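Long-range contacts in cocosin 1 acidic chain (Cocos nucifera, PDB 5WPW), which serves as a seed storage protein of the 11S globulin family, a hexameric nutrient reservoir of coconut and a potential food allergen: residues Ser300-Ile310 and Lys364-Val375; Arg317-Asp325 and Leu341-Leu350. The protein carries 2 engineered substitutions. All blocks are in the same frame, centred on the assembly; numbering follows the deposited sequence.

Interaction 1 of 2, residues Ser300-Ile310 and Lys364-Val375; sequences SPHWNINAHSI and KTSDRAMVSTIV. Engineered in segment 364-375: Ile374 (natural residue Val).
In the C-terminal cupin barrel of this 11S globulin, strands 298-304 and 371-373 form an antiparallel ladder in which Trp303 and Ser372 are the hydrogen-bonded pair, Ser372 N lying 2.8 Å from Trp303 O. On the same face of the sheet the Ser372 side chain lies against one face of the indole: CB stands 3.6 Å from the centroid of the six-membered ring of Trp303, a CH-pi contact that small serine can make closely. Trp303 CG sits between its backbone N and carbonyl carbon (chi1 70°), which lays the ring over Ser372, while Trp303 NE1 bonds to Gly121 O of a second subunit. Beyond the strand, the Asn306 side-chain amide takes up backbone groups of 364-375: Asn306 OD1 accepts from Met370 N at 2.9 Å, and Asn306 ND2 donates almost straight (178°) to Arg368 O, though from above that carbonyl's plane, at 3.2 Å. Lys364, extended beyond CG, brings NZ 2.8 Å from Asn304 OD1, in the carbonyl plane; a water 2.9 Å from both Asn304 OD1 and Met370 O probably links them. Gripped at both amide ends, Asn306 is probably fixed in rotation; Asn304 OD1 takes one bond from an ammonium only weakly paired with Glu289.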
loop_
_atom_site.group_PDB
_atom_site.type_symbol
_atom_site.label_atom_id
_atom_site.label_comp_id
_atom_site.label_asym_id
_atom_site.label_seq_id
_atom_site.Cartn_x
_atom_site.Cartn_y
_atom_site.Cartn_z
ATOM N N SER A 300 -28.704 -17.530 9.726
ATOM C CA SER A 300 -27.873 -18.507 10.412
ATOM C C SER A 300 -27.187 -17.881 11.625
ATOM O O SER A 300 -26.765 -16.714 11.563
ATOM C CB SER A 300 -26.826 -19.046 9.429
ATOM O OG SER A 300 -26.062 -20.119 9.966
ATOM N N PRO A 301 -27.085 -18.602 12.743
ATOM C CA PRO A 301 -26.275 -18.122 13.871
ATOM C C PRO A 301 -24.873 -17.752 13.409
ATOM O O PRO A 301 -24.247 -18.467 12.628
ATOM C CB PRO A 301 -26.252 -19.317 14.834
ATOM C CG PRO A 301 -27.462 -20.096 14.492
ATOM C CD PRO A 301 -27.710 -19.907 13.028
ATOM N N HIS A 302 -24.407 -16.592 13.858
ATOM C CA HIS A 302 -23.124 -16.073 13.410
ATOM C C HIS A 302 -22.580 -15.151 14.482
ATOM O O HIS A 302 -23.314 -14.688 15.369
ATOM C CB HIS A 302 -23.232 -15.330 12.067
ATOM C CG HIS A 302 -24.155 -14.142 12.099
ATOM N ND1 HIS A 302 -25.531 -14.266 12.058
ATOM C CD2 HIS A 302 -23.900 -12.809 12.141
ATOM C CE1 HIS A 302 -26.079 -13.066 12.110
ATOM N NE2 HIS A 302 -25.115 -12.164 12.151
ATOM N N TRP A 303 -21.275 -14.887 14.399
ATOM C CA TRP A 303 -20.716 -13.762 15.124
ATOM C C TRP A 303 -19.983 -12.818 14.175
ATOM O O TRP A 303 -19.500 -13.218 13.109
ATOM C CB TRP A 303 -19.795 -14.247 16.254
ATOM C CG TRP A 303 -18.505 -14.869 15.833
ATOM C CD1 TRP A 303 -17.295 -14.225 15.607
ATOM C CD2 TRP A 303 -18.268 -16.249 15.645
ATOM N NE1 TRP A 303 -16.337 -15.148 15.278
ATOM C CE2 TRP A 303 -16.904 -16.401 15.298
ATOM C CE3 TRP A 303 -19.081 -17.390 15.732
ATOM C CZ2 TRP A 303 -16.334 -17.653 15.031
ATOM C CZ3 TRP A 303 -18.509 -18.629 15.485
ATOM C CH2 TRP A 303 -17.152 -18.753 15.124
ATOM N N ASN A 304 -19.946 -11.539 14.554
ATOM C CA ASN A 304 -19.177 -10.558 13.814
ATOM C C ASN A 304 -17.719 -10.677 14.211
ATOM O O ASN A 304 -17.386 -10.607 15.397
ATOM C CB ASN A 304 -19.674 -9.145 14.097
ATOM C CG ASN A 304 -21.009 -8.883 13.461
ATOM O OD1 ASN A 304 -21.095 -8.666 12.255
ATOM N ND2 ASN A 304 -22.064 -8.926 14.262
ATOM N N ILE A 305 -16.858 -10.812 13.210
ATOM C CA ILE A 305 -15.456 -11.113 13.461
ATOM C C ILE A 305 -14.698 -9.863 13.859
ATOM O O ILE A 305 -13.964 -9.855 14.857
ATOM C CB ILE A 305 -14.818 -11.763 12.222
ATOM C CG1 ILE A 305 -15.311 -13.204 12.067
ATOM C CG2 ILE A 305 -13.310 -11.724 12.322
ATOM C CD1 ILE A 305 -14.954 -13.791 10.741
ATOM N N ASN A 306 -14.865 -8.788 13.088
ATOM C CA ASN A 306 -13.954 -7.648 13.188
ATOM C C ASN A 306 -14.691 -6.334 13.406
ATOM O O ASN A 306 -14.124 -5.272 13.144
ATOM C CB ASN A 306 -13.067 -7.558 11.935
ATOM C CG ASN A 306 -13.852 -7.469 10.631
ATOM O OD1 ASN A 306 -15.070 -7.737 10.560
ATOM N ND2 ASN A 306 -13.145 -7.104 9.573
ATOM N N ALA A 307 -15.917 -6.372 13.933
ATOM C CA ALA A 307 -16.696 -5.140 14.035
ATOM C C ALA A 307 -17.882 -5.348 14.969
ATOM O O ALA A 307 -18.342 -6.477 15.172
ATOM C CB ALA A 307 -17.185 -4.683 12.663
ATOM N N HIS A 308 -18.365 -4.242 15.538
ATOM C CA HIS A 308 -19.689 -4.207 16.139
ATOM C C HIS A 308 -20.719 -4.010 15.034
ATOM O O HIS A 308 -20.415 -3.454 13.971
ATOM C CB HIS A 308 -19.849 -3.070 17.154
ATOM C CG HIS A 308 -18.775 -3.000 18.199
ATOM N ND1 HIS A 308 -18.599 -3.972 19.160
ATOM C CD2 HIS A 308 -17.852 -2.044 18.459
ATOM C CE1 HIS A 308 -17.599 -3.634 19.951
ATOM N NE2 HIS A 308 -17.127 -2.470 19.545
ATOM N N SER A 309 -21.949 -4.445 15.306
ATOM C CA SER A 309 -23.058 -4.309 14.380
ATOM C C SER A 309 -24.139 -3.446 15.024
ATOM O O SER A 309 -24.639 -3.771 16.112
ATOM C CB SER A 309 -23.610 -5.684 13.998
ATOM O OG SER A 309 -24.607 -5.586 12.998
ATOM N N ILE A 310 -24.495 -2.352 14.354
ATOM C CA ILE A 310 -25.566 -1.460 14.789
ATOM C C ILE A 310 -26.762 -1.762 13.897
ATOM O O ILE A 310 -26.810 -1.370 12.729
ATOM C CB ILE A 310 -25.157 0.012 14.720
ATOM C CG1 ILE A 310 -23.962 0.265 15.635
ATOM C CG2 ILE A 310 -26.309 0.903 15.162
ATOM C CD1 ILE A 310 -22.632 0.213 14.942
ATOM N N LYS A 364 -21.738 -1.433 10.416
ATOM C CA LYS A 364 -20.693 -2.155 11.139
ATOM C C LYS A 364 -19.447 -1.295 11.214
ATOM O O LYS A 364 -19.141 -0.562 10.274
ATOM C CB LYS A 364 -20.423 -3.510 10.473
ATOM C CG LYS A 364 -21.712 -4.367 10.396
ATOM C CD LYS A 364 -21.491 -5.798 9.880
ATOM C CE LYS A 364 -22.781 -6.633 10.013
ATOM N NZ LYS A 364 -22.497 -8.093 9.842
ATOM N N THR A 365 -18.734 -1.403 12.347
ATOM C CA THR A 365 -17.641 -0.493 12.716
ATOM C C THR A 365 -16.299 -0.950 12.153
ATOM O O THR A 365 -15.282 -0.958 12.851
ATOM C CB THR A 365 -17.562 -0.314 14.235
ATOM O OG1 THR A 365 -17.233 -1.547 14.885
ATOM C CG2 THR A 365 -18.873 0.213 14.802
ATOM N N SER A 366 -16.283 -1.325 10.875
ATOM C CA SER A 366 -15.052 -1.674 10.198
ATOM C C SER A 366 -15.319 -1.627 8.710
ATOM O O SER A 366 -16.406 -1.989 8.251
ATOM C CB SER A 366 -14.561 -3.079 10.608
ATOM O OG SER A 366 -13.282 -3.365 10.062
ATOM N N ASP A 367 -14.317 -1.209 7.954
ATOM C CA ASP A 367 -14.369 -1.562 6.559
ATOM C C ASP A 367 -14.255 -3.080 6.444
ATOM O O ASP A 367 -13.607 -3.746 7.264
ATOM C CB ASP A 367 -13.257 -0.900 5.757
ATOM C CG ASP A 367 -13.351 -1.248 4.285
ATOM O OD1 ASP A 367 -14.507 -1.491 3.817
ATOM O OD2 ASP A 367 -12.306 -1.287 3.600
ATOM N N ARG A 368 -14.908 -3.618 5.422
ATOM C CA ARG A 368 -14.887 -5.045 5.110
ATOM C C ARG A 368 -15.212 -5.865 6.355
ATOM O O ARG A 368 -14.510 -6.804 6.737
ATOM C CB ARG A 368 -13.548 -5.428 4.473
ATOM C CG ARG A 368 -13.317 -4.572 3.221
ATOM C CD ARG A 368 -12.175 -5.017 2.349
ATOM N NE ARG A 368 -10.939 -5.155 3.104
ATOM C CZ ARG A 368 -9.760 -5.415 2.548
ATOM N NH1 ARG A 368 -9.670 -5.542 1.226
ATOM N NH2 ARG A 368 -8.672 -5.531 3.308
ATOM N N ALA A 369 -16.281 -5.451 7.024
ATOM C CA ALA A 369 -16.787 -6.214 8.150
ATOM C C ALA A 369 -17.152 -7.612 7.669
ATOM O O ALA A 369 -17.703 -7.785 6.576
ATOM C CB ALA A 369 -18.013 -5.512 8.750
ATOM N N MET A 370 -16.811 -8.610 8.472
ATOM C CA MET A 370 -17.002 -10.019 8.138
ATOM C C MET A 370 -17.732 -10.718 9.268
ATOM O O MET A 370 -17.547 -10.383 10.442
ATOM C CB MET A 370 -15.659 -10.724 7.913
ATOM C CG MET A 370 -14.938 -10.276 6.664
ATOM S SD MET A 370 -13.528 -11.319 6.308
ATOM C CE MET A 370 -12.503 -11.087 7.777
ATOM N N VAL A 371 -18.556 -11.704 8.917
ATOM C CA VAL A 371 -19.162 -12.555 9.923
ATOM C C VAL A 371 -18.619 -13.977 9.765
ATOM O O VAL A 371 -18.116 -14.388 8.706
ATOM C CB VAL A 371 -20.707 -12.574 9.846
ATOM C CG1 VAL A 371 -21.288 -11.156 10.000
ATOM C CG2 VAL A 371 -21.137 -13.226 8.550
ATOM N N SER A 372 -18.758 -14.735 10.844
ATOM C CA SER A 372 -18.499 -16.172 10.866
ATOM C C SER A 372 -19.790 -16.900 11.228
ATOM O O SER A 372 -20.288 -16.747 12.349
ATOM C CB SER A 372 -17.423 -16.494 11.894
ATOM O OG SER A 372 -17.141 -17.865 11.889
ATOM N N THR A 373 -20.316 -17.705 10.307
ATOM C CA THR A 373 -21.480 -18.517 10.661
ATOM C C THR A 373 -21.062 -19.732 11.499
ATOM O O THR A 373 -19.912 -20.170 11.481
ATOM C CB THR A 373 -22.231 -18.987 9.418
ATOM O OG1 THR A 373 -21.334 -19.667 8.537
ATOM C CG2 THR A 373 -22.874 -17.823 8.685
ATOM N N ILE A 374 -22.018 -20.256 12.264
ATOM C CA ILE A 374 -21.796 -21.440 13.092
ATOM C C ILE A 374 -22.170 -22.711 12.350
ATOM O O ILE A 374 -21.429 -23.689 12.402
ATOM C CB ILE A 374 -22.572 -21.302 14.420
ATOM C CG1 ILE A 374 -22.092 -20.063 15.170
ATOM C CG2 ILE A 374 -22.350 -22.500 15.316
ATOM C CD1 ILE A 374 -22.743 -19.847 16.521
ATOM N N VAL A 375 -23.313 -22.694 11.657
ATOM C CA VAL A 375 -23.773 -23.762 10.780
ATOM C C VAL A 375 -23.977 -23.200 9.382
ATOM O O VAL A 375 -24.239 -22.006 9.206
ATOM C CB VAL A 375 -25.080 -24.407 11.284
ATOM C CG1 VAL A 375 -24.763 -25.445 12.339
ATOM C CG2 VAL A 375 -26.027 -23.338 11.818
HETATM O O HOH W 1 -18.402 -7.902 11.600
#

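Interaction 2 of 2, residues Arg317-Asp325 and Leu341-Leu350; sequences RGRVEVADD and LIVPQNFAML
Phe347 meets the strand 317-323 from its CB outward. Phe347 CB lies 3.6 Å from Ala323 O and also close to Val322 CG1; CG stands beside its backbone N, opposite the carbonyl carbon (chi1 -79°), which swings the ring toward Asp324. Phe347 CD2 is 3.8 Å from Val322 CG1, a methyl that comes in at the ring edge, in its plane. Farther out, Phe347 CE2 reaches Asp324 CB at 3.4 Å and CZ touches the same methylene, which rides over one face toward the rim as a CH-pi contact. Pro344 CB covers the opposite face, so the flat ring is sandwiched between two aliphatic groups. The Asp324 carboxylate turns elsewhere, to Arg326. Phe347 closes a type II turn begun at Pro344, joining strands 340-343 and 348-354 of the two sheets of the cupin beta-barrel. Past the turn, the chain pairs antiparallel with 317-323: Ala323 N bonds to Ala348 O at 2.8 Å (171°), and Glu321 N to Leu350 O at 2.9 Å. Small Ala323 and Ala348 share a face with Glu321, whose carboxylate goes to Ser184 N of a second subunit. On the other face branched Val322 sets CG2 3.9 Å from Met349 CB, and its CG1 also nears Val343 CG1. Beta-branched valine suits the buried positions of Val320 and Val322 in this extended strand; Val320 CG1 meets Leu341 CD2 tip to tip at 3.7 Å.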
loop_
_atom_site.group_PDB
_atom_site.type_symbol
_atom_site.label_atom_id
_atom_site.label_comp_id
_atom_site.label_asym_id
_atom_site.label_seq_id
_atom_site.Cartn_x
_atom_site.Cartn_y
_atom_site.Cartn_z
ATOM N N ARG A 317 -41.130 -7.588 11.640
ATOM C CA ARG A 317 -40.966 -7.993 13.029
ATOM C C ARG A 317 -40.136 -9.258 13.040
ATOM O O ARG A 317 -40.322 -10.119 12.176
ATOM C CB ARG A 317 -42.302 -8.291 13.726
ATOM C CG ARG A 317 -43.205 -7.105 13.956
ATOM C CD ARG A 317 -44.577 -7.558 14.469
ATOM N NE ARG A 317 -45.400 -6.407 14.823
ATOM C CZ ARG A 317 -45.246 -5.692 15.935
ATOM N NH1 ARG A 317 -44.300 -6.017 16.815
ATOM N NH2 ARG A 317 -46.039 -4.653 16.171
ATOM N N GLY A 318 -39.242 -9.382 14.019
ATOM C CA GLY A 318 -38.457 -10.595 14.110
ATOM C C GLY A 318 -37.909 -10.827 15.496
ATOM O O GLY A 318 -37.814 -9.912 16.317
ATOM N N ARG A 319 -37.568 -12.081 15.752
ATOM C CA ARG A 319 -36.926 -12.499 16.986
ATOM C C ARG A 319 -35.414 -12.462 16.804
ATOM O O ARG A 319 -34.890 -13.071 15.869
ATOM C CB ARG A 319 -37.344 -13.922 17.360
ATOM C CG ARG A 319 -36.983 -14.321 18.771
ATOM C CD ARG A 319 -38.007 -13.727 19.709
ATOM N NE ARG A 319 -37.681 -13.912 21.120
ATOM C CZ ARG A 319 -38.382 -13.364 22.107
ATOM N NH1 ARG A 319 -39.430 -12.598 21.819
ATOM N NH2 ARG A 319 -38.041 -13.580 23.375
ATOM N N VAL A 320 -34.724 -11.760 17.695
ATOM C CA VAL A 320 -33.260 -11.761 17.748
ATOM C C VAL A 320 -32.822 -12.365 19.075
ATOM O O VAL A 320 -33.305 -11.964 20.141
ATOM C CB VAL A 320 -32.675 -10.346 17.589
ATOM C CG1 VAL A 320 -31.132 -10.417 17.481
ATOM C CG2 VAL A 320 -33.265 -9.667 16.393
ATOM N N GLU A 321 -31.893 -13.313 19.015
ATOM C CA GLU A 321 -31.224 -13.806 20.202
ATOM C C GLU A 321 -29.731 -13.549 20.075
ATOM O O GLU A 321 -29.142 -13.826 19.028
ATOM C CB GLU A 321 -31.493 -15.277 20.395
ATOM C CG GLU A 321 -32.959 -15.543 20.670
ATOM C CD GLU A 321 -33.209 -17.003 20.898
ATOM O OE1 GLU A 321 -34.156 -17.543 20.296
ATOM O OE2 GLU A 321 -32.440 -17.608 21.669
ATOM N N VAL A 322 -29.138 -13.023 21.134
ATOM C CA VAL A 322 -27.712 -12.729 21.180
ATOM C C VAL A 322 -27.112 -13.427 22.393
ATOM O O VAL A 322 -27.684 -13.379 23.485
ATOM C CB VAL A 322 -27.479 -11.202 21.223
ATOM C CG1 VAL A 322 -25.962 -10.897 21.268
ATOM C CG2 VAL A 322 -28.131 -10.551 20.034
ATOM N N ALA A 323 -25.964 -14.086 22.199
ATOM C CA ALA A 323 -25.230 -14.795 23.244
ATOM C C ALA A 323 -23.827 -14.200 23.401
ATOM O O ALA A 323 -23.200 -13.828 22.404
ATOM C CB ALA A 323 -25.108 -16.289 22.916
ATOM N N ASP A 324 -23.310 -14.151 24.641
ATOM C CA ASP A 324 -21.978 -13.586 24.898
ATOM C C ASP A 324 -20.970 -14.670 25.310
ATOM O O ASP A 324 -21.254 -15.876 25.253
ATOM C CB ASP A 324 -22.063 -12.440 25.925
ATOM C CG ASP A 324 -22.200 -12.911 27.372
ATOM O OD1 ASP A 324 -22.234 -14.142 27.667
ATOM O OD2 ASP A 324 -22.280 -12.002 28.224
ATOM N N ASP A 325 -19.787 -14.226 25.749
ATOM C CA ASP A 325 -18.674 -15.124 26.036
ATOM C C ASP A 325 -18.863 -15.907 27.321
ATOM O O ASP A 325 -18.090 -16.839 27.570
ATOM C CB ASP A 325 -17.356 -14.344 26.117
ATOM C CG ASP A 325 -17.416 -13.200 27.098
ATOM O OD1 ASP A 325 -18.404 -12.446 27.055
ATOM O OD2 ASP A 325 -16.475 -13.054 27.905
ATOM N N LEU A 341 -30.644 -2.060 17.699
ATOM C CA LEU A 341 -29.987 -3.044 18.550
ATOM C C LEU A 341 -28.511 -3.045 18.201
ATOM O O LEU A 341 -28.162 -3.238 17.036
ATOM C CB LEU A 341 -30.558 -4.452 18.337
ATOM C CG LEU A 341 -29.984 -5.581 19.190
ATOM C CD1 LEU A 341 -30.320 -5.327 20.666
ATOM C CD2 LEU A 341 -30.482 -6.983 18.733
ATOM N N ILE A 342 -27.659 -2.882 19.203
ATOM C CA ILE A 342 -26.217 -3.035 19.018
ATOM C C ILE A 342 -25.805 -4.462 19.359
ATOM O O ILE A 342 -26.009 -4.932 20.485
ATOM C CB ILE A 342 -25.440 -2.037 19.877
ATOM C CG1 ILE A 342 -26.086 -0.652 19.835
ATOM C CG2 ILE A 342 -23.971 -1.994 19.434
ATOM C CD1 ILE A 342 -25.872 0.081 18.582
ATOM N N VAL A 343 -25.170 -5.136 18.409
ATOM C CA VAL A 343 -24.611 -6.456 18.661
ATOM C C VAL A 343 -23.092 -6.306 18.718
ATOM O O VAL A 343 -22.454 -5.994 17.702
ATOM C CB VAL A 343 -25.060 -7.464 17.601
ATOM C CG1 VAL A 343 -24.591 -8.886 17.945
ATOM C CG2 VAL A 343 -26.628 -7.420 17.475
ATOM N N PRO A 344 -22.482 -6.509 19.876
ATOM C CA PRO A 344 -21.035 -6.326 19.994
ATOM C C PRO A 344 -20.249 -7.348 19.195
ATOM O O PRO A 344 -20.691 -8.471 18.949
ATOM C CB PRO A 344 -20.783 -6.484 21.497
ATOM C CG PRO A 344 -22.112 -6.209 22.139
ATOM C CD PRO A 344 -23.121 -6.731 21.181
ATOM N N GLN A 345 -19.048 -6.931 18.799
ATOM C CA GLN A 345 -18.117 -7.794 18.096
ATOM C C GLN A 345 -17.985 -9.114 18.846
ATOM O O GLN A 345 -17.988 -9.143 20.085
ATOM C CB GLN A 345 -16.744 -7.098 18.000
ATOM C CG GLN A 345 -15.638 -7.976 17.422
ATOM C CD GLN A 345 -14.243 -7.354 17.575
ATOM O OE1 GLN A 345 -13.298 -7.699 16.841
ATOM N NE2 GLN A 345 -14.110 -6.453 18.520
ATOM N N ASN A 346 -17.930 -10.204 18.082
ATOM C CA ASN A 346 -17.674 -11.546 18.609
ATOM C C ASN A 346 -18.926 -12.158 19.245
ATOM O O ASN A 346 -18.987 -13.381 19.383
ATOM C CB ASN A 346 -16.541 -11.561 19.650
ATOM C CG ASN A 346 -15.149 -11.641 19.050
ATOM O OD1 ASN A 346 -14.376 -10.683 19.122
ATOM N ND2 ASN A 346 -14.788 -12.814 18.539
ATOM N N PHE A 347 -19.916 -11.356 19.658
ATOM C CA PHE A 347 -21.142 -11.941 20.217
ATOM C C PHE A 347 -21.863 -12.753 19.152
ATOM O O PHE A 347 -21.934 -12.353 17.996
ATOM C CB PHE A 347 -22.090 -10.868 20.748
ATOM C CG PHE A 347 -21.702 -10.326 22.095
ATOM C CD1 PHE A 347 -20.359 -10.153 22.431
ATOM C CD2 PHE A 347 -22.670 -9.960 23.021
ATOM C CE1 PHE A 347 -19.984 -9.648 23.666
ATOM C CE2 PHE A 347 -22.305 -9.432 24.268
ATOM C CZ PHE A 347 -20.956 -9.272 24.587
ATOM N N ALA A 348 -22.410 -13.899 19.541
ATOM C CA ALA A 348 -23.099 -14.754 18.591
ATOM C C ALA A 348 -24.556 -14.332 18.535
ATOM O O ALA A 348 -25.157 -14.018 19.561
ATOM C CB ALA A 348 -22.984 -16.232 18.987
ATOM N N MET A 349 -25.118 -14.316 17.338
ATOM C CA MET A 349 -26.498 -13.878 17.215
ATOM C C MET A 349 -27.244 -14.654 16.142
ATOM O O MET A 349 -26.668 -15.206 15.200
ATOM C CB MET A 349 -26.574 -12.384 16.930
ATOM C CG MET A 349 -26.316 -12.024 15.513
ATOM S SD MET A 349 -27.411 -10.617 15.254
ATOM C CE MET A 349 -26.855 -10.052 13.660
ATOM N N LEU A 350 -28.564 -14.614 16.285
ATOM C CA LEU A 350 -29.507 -15.431 15.546
ATOM C C LEU A 350 -30.766 -14.590 15.365
ATOM O O LEU A 350 -31.173 -13.899 16.304
ATOM C CB LEU A 350 -29.780 -16.708 16.352
ATOM C CG LEU A 350 -30.839 -17.740 16.042
ATOM C CD1 LEU A 350 -30.388 -19.065 16.671
ATOM C CD2 LEU A 350 -32.189 -17.300 16.590
#

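Following the chain from the N terminus, Ser300-Ile310 comes first, leading from strand 298-304 into strand 309-314; strand 317-323 is the next strand after it. Interaction 2 closes when Leu341-Leu350 returns against 317-325, a short loop that contains strand 329-336. The chain then runs along strand 357-364, whose end begins the segment Lys364-Val375 that comes back to 300-310 and closes interaction 1, so interaction 2 is nested within the longer loop and the two do not cross. Their centres lie about 10 Å apart, and they are neighbours in both sheets of the C-terminal cupin barrel: strand 298-304 lies between 348-354 and 371-373, and 309-314 lies beside 340-343. Both contacts also touch the same second subunit of the hexamer.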